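Local coordinates for protein mnemiopsin 1 (Mnemiopsis leidyi, PDB 5VP3) that probably emits light in response to calcium, as a ctenophore photoprotein built from EF-hand helix-loop-helix units, at residues A[59-67]-A[149-157]. Residues are numbered along the deposited sequence; the frame is centred on the assembly and turned at random.
Sequences WPDRMRQLV and KTMMKAFDV
Arg-62 and Asp-156 form a salt bridge where helix 53-66, the exit helix of one EF-hand, crosses helix 145-154, the exit helix of another; the axes of segments 59-66 and 149-154 approach to 8.9 Å. The guanidinium grips end-on: both terminal nitrogens converge on one oxygen, NH1 to Asp-156 OD1 at 3.0 Å and NH2 to the same OD1 at 3.2 Å. With N-H...O angles of 147° and 138° neither bond is straight, and both come from one face of the carboxylate. Asp-156 is the positive-phi C' residue of the Schellman motif closing helix 145-154, which places its carboxylate beside that C-terminus. The carbonyl oxygen of Ala-154 sits over the centre of the guanidinium; the bend at chi3 turns the arginine chain over this helix end. A leucine in place of Arg-62 would probably leave the Asp-156 carboxylate without its charged mate and the Ala-154 carbonyl without the cationic face lying over it.

The same oxygen, Ala-154 O, meets the Trp-59 indole at its edge, 3.0 Å from CE3. The five-membered ring of Trp-59 and the Phe-155 ring are nearly parallel (8°) but barely overlap, centroids 5.7 Å apart; the closer touch is Trp-59 CB to Phe-155 CE1. Deeper in, Met-63 SD packs 3.7 Å from Met-151 CA. At the far end, Leu-66 CB rests 3.6 Å from the Thr-150 methyl CG2, while Leu-66 CD2 lies 3.7 Å from Lys-153 CE.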
loop_
_atom_site.group_PDB
_atom_site.type_symbol
_atom_site.label_atom_id
_atom_site.label_comp_id
_atom_site.label_asym_id
_atom_site.label_seq_id
_atom_site.Cartn_x
_atom_site.Cartn_y
_atom_site.Cartn_z
ATOM N N TRP A 59 -0.797 -0.902 11.698
ATOM C CA TRP A 59 0.571 -0.838 11.206
ATOM C C TRP A 59 1.080 0.596 11.129
ATOM O O TRP A 59 2.175 0.882 11.648
ATOM C CB TRP A 59 0.642 -1.561 9.861
ATOM C CG TRP A 59 0.281 -3.002 10.070
ATOM C CD1 TRP A 59 -0.917 -3.573 9.803
ATOM C CD2 TRP A 59 1.094 -4.030 10.667
ATOM N NE1 TRP A 59 -0.909 -4.896 10.179
ATOM C CE2 TRP A 59 0.308 -5.200 10.719
ATOM C CE3 TRP A 59 2.394 -4.073 11.176
ATOM C CZ2 TRP A 59 0.786 -6.403 11.214
ATOM C CZ3 TRP A 59 2.864 -5.265 11.687
ATOM C CH2 TRP A 59 2.054 -6.423 11.690
ATOM N N PRO A 60 0.338 1.523 10.510
ATOM C CA PRO A 60 0.762 2.929 10.570
ATOM C C PRO A 60 0.793 3.442 11.976
ATOM O O PRO A 60 1.642 4.270 12.308
ATOM C CB PRO A 60 -0.288 3.668 9.739
ATOM C CG PRO A 60 -1.462 2.705 9.616
ATOM C CD PRO A 60 -0.841 1.354 9.637
ATOM N N ASP A 61 -0.100 2.959 12.837
ATOM C CA ASP A 61 -0.038 3.401 14.220
ATOM C C ASP A 61 1.252 2.923 14.875
ATOM O O ASP A 61 1.830 3.644 15.696
ATOM C CB ASP A 61 -1.282 2.939 14.993
ATOM C CG ASP A 61 -1.276 3.410 16.434
ATOM O OD1 ASP A 61 -1.516 4.622 16.682
ATOM O OD2 ASP A 61 -0.993 2.564 17.306
ATOM N N ARG A 62 1.737 1.720 14.526
ATOM C CA ARG A 62 3.046 1.297 15.047
ATOM C C ARG A 62 4.180 2.140 14.457
ATOM O O ARG A 62 5.166 2.451 15.139
ATOM C CB ARG A 62 3.274 -0.190 14.756
ATOM C CG ARG A 62 2.619 -1.108 15.782
ATOM C CD ARG A 62 2.976 -2.566 15.534
ATOM N NE ARG A 62 4.419 -2.807 15.627
ATOM C CZ ARG A 62 5.010 -3.957 15.304
ATOM N NH1 ARG A 62 4.287 -4.981 14.859
ATOM N NH2 ARG A 62 6.327 -4.086 15.424
ATOM N N MET A 63 4.048 2.538 13.198
ATOM C CA MET A 63 5.031 3.433 12.608
ATOM C C MET A 63 5.112 4.708 13.434
ATOM O O MET A 63 6.200 5.114 13.860
ATOM C CB MET A 63 4.639 3.708 11.150
ATOM C CG MET A 63 5.588 4.559 10.362
ATOM S SD MET A 63 7.122 3.648 10.147
ATOM C CE MET A 63 8.314 4.931 10.492
ATOM N N ARG A 64 3.946 5.295 13.748
ATOM C CA ARG A 64 3.863 6.510 14.563
ATOM C C ARG A 64 4.605 6.353 15.884
ATOM O O ARG A 64 5.287 7.281 16.339
ATOM C CB ARG A 64 2.383 6.837 14.820
ATOM C CG ARG A 64 2.118 8.002 15.739
ATOM C CD ARG A 64 0.630 8.210 15.967
ATOM N NE ARG A 64 0.060 7.231 16.877
ATOM C CZ ARG A 64 0.123 7.307 18.206
ATOM N NH1 ARG A 64 0.708 8.330 18.800
ATOM N NH2 ARG A 64 -0.412 6.343 18.945
ATOM N N GLN A 65 4.497 5.177 16.508
ATOM C CA GLN A 65 5.112 4.983 17.814
ATOM C C GLN A 65 6.622 5.063 17.741
ATOM O O GLN A 65 7.256 5.504 18.699
ATOM C CB GLN A 65 4.719 3.633 18.381
ATOM C CG GLN A 65 3.222 3.478 18.691
ATOM C CD GLN A 65 2.860 2.072 19.139
ATOM O OE1 GLN A 65 3.593 1.463 19.933
ATOM N NE2 GLN A 65 1.725 1.533 18.627
ATOM N N LEU A 66 7.210 4.644 16.616
ATOM C CA LEU A 66 8.653 4.497 16.491
ATOM C C LEU A 66 9.355 5.761 16.045
ATOM O O LEU A 66 10.572 5.764 15.957
ATOM C CB LEU A 66 8.991 3.402 15.509
ATOM C CG LEU A 66 8.635 2.023 16.021
ATOM C CD1 LEU A 66 8.645 1.103 14.882
ATOM C CD2 LEU A 66 9.616 1.550 17.051
ATOM N N VAL A 67 8.629 6.824 15.741
ATOM C CA VAL A 67 9.226 8.068 15.306
ATOM C C VAL A 67 8.578 9.165 16.126
ATOM O O VAL A 67 7.737 8.891 16.976
ATOM C CB VAL A 67 9.039 8.322 13.793
ATOM C CG1 VAL A 67 9.605 7.157 12.972
ATOM C CG2 VAL A 67 7.574 8.544 13.446
ATOM N N LYS A 149 14.593 1.250 7.774
ATOM C CA LYS A 149 14.596 0.133 8.710
ATOM C C LYS A 149 13.496 0.295 9.761
ATOM O O LYS A 149 12.826 -0.674 10.134
ATOM C CB LYS A 149 15.969 0.023 9.395
ATOM C CG LYS A 149 17.109 -0.556 8.526
ATOM C CD LYS A 149 18.497 -0.248 9.137
ATOM C CE LYS A 149 18.929 -1.260 10.195
ATOM N NZ LYS A 149 20.227 -0.869 10.809
ATOM N N THR A 150 13.338 1.495 10.298
ATOM C CA THR A 150 12.258 1.704 11.244
ATOM C C THR A 150 10.945 1.264 10.645
ATOM O O THR A 150 10.159 0.580 11.304
ATOM C CB THR A 150 12.231 3.155 11.658
ATOM O OG1 THR A 150 13.503 3.445 12.253
ATOM C CG2 THR A 150 11.115 3.410 12.645
ATOM N N MET A 151 10.714 1.592 9.370
ATOM C CA MET A 151 9.485 1.158 8.722
ATOM C C MET A 151 9.393 -0.358 8.658
ATOM O O MET A 151 8.295 -0.932 8.748
ATOM C CB MET A 151 9.381 1.733 7.311
ATOM C CG MET A 151 7.994 1.493 6.720
ATOM S SD MET A 151 7.751 1.931 4.979
ATOM C CE MET A 151 8.359 0.490 4.162
ATOM N N MET A 152 10.519 -1.021 8.411
ATOM C CA MET A 152 10.515 -2.476 8.391
ATOM C C MET A 152 10.132 -3.028 9.760
ATOM O O MET A 152 9.323 -3.952 9.872
ATOM C CB MET A 152 11.892 -2.994 7.985
ATOM C CG MET A 152 12.365 -2.518 6.614
ATOM S SD MET A 152 11.125 -3.017 5.421
ATOM C CE MET A 152 11.620 -2.185 3.918
ATOM N N LYS A 153 10.693 -2.448 10.811
ATOM C CA LYS A 153 10.402 -2.905 12.160
ATOM C C LYS A 153 8.923 -2.749 12.477
ATOM O O LYS A 153 8.292 -3.666 13.004
ATOM C CB LYS A 153 11.261 -2.114 13.138
ATOM C CG LYS A 153 10.915 -2.263 14.598
ATOM C CD LYS A 153 12.031 -1.649 15.444
ATOM C CE LYS A 153 11.642 -1.561 16.912
ATOM N NZ LYS A 153 12.774 -1.052 17.743
ATOM N N ALA A 154 8.346 -1.591 12.142
ATOM C CA ALA A 154 6.920 -1.379 12.357
ATOM C C ALA A 154 6.085 -2.395 11.605
ATOM O O ALA A 154 4.983 -2.744 12.048
ATOM C CB ALA A 154 6.525 0.028 11.917
ATOM N N PHE A 155 6.573 -2.877 10.467
ATOM C CA PHE A 155 5.800 -3.826 9.680
ATOM C C PHE A 155 6.184 -5.283 9.917
ATOM O O PHE A 155 5.745 -6.145 9.155
ATOM C CB PHE A 155 5.932 -3.516 8.204
ATOM C CG PHE A 155 4.991 -2.481 7.743
ATOM C CD1 PHE A 155 3.650 -2.782 7.546
ATOM C CD2 PHE A 155 5.434 -1.207 7.520
ATOM C CE1 PHE A 155 2.780 -1.824 7.116
ATOM C CE2 PHE A 155 4.578 -0.239 7.084
ATOM C CZ PHE A 155 3.245 -0.539 6.886
ATOM N N ASP A 156 6.997 -5.584 10.927
ATOM C CA ASP A 156 7.419 -6.970 11.158
ATOM C C ASP A 156 8.105 -7.548 9.924
ATOM O O ASP A 156 7.942 -8.724 9.597
ATOM C CB ASP A 156 6.246 -7.872 11.551
ATOM C CG ASP A 156 5.768 -7.628 12.953
ATOM O OD1 ASP A 156 6.401 -6.800 13.652
ATOM O OD2 ASP A 156 4.760 -8.268 13.345
ATOM N N VAL A 157 8.837 -6.705 9.211
ATOM C CA VAL A 157 9.769 -7.164 8.185
ATOM C C VAL A 157 11.144 -7.122 8.838
ATOM O O VAL A 157 11.418 -6.202 9.630
ATOM C CB VAL A 157 9.710 -6.294 6.917
ATOM C CG1 VAL A 157 10.646 -6.826 5.857
ATOM C CG2 VAL A 157 8.284 -6.223 6.377
#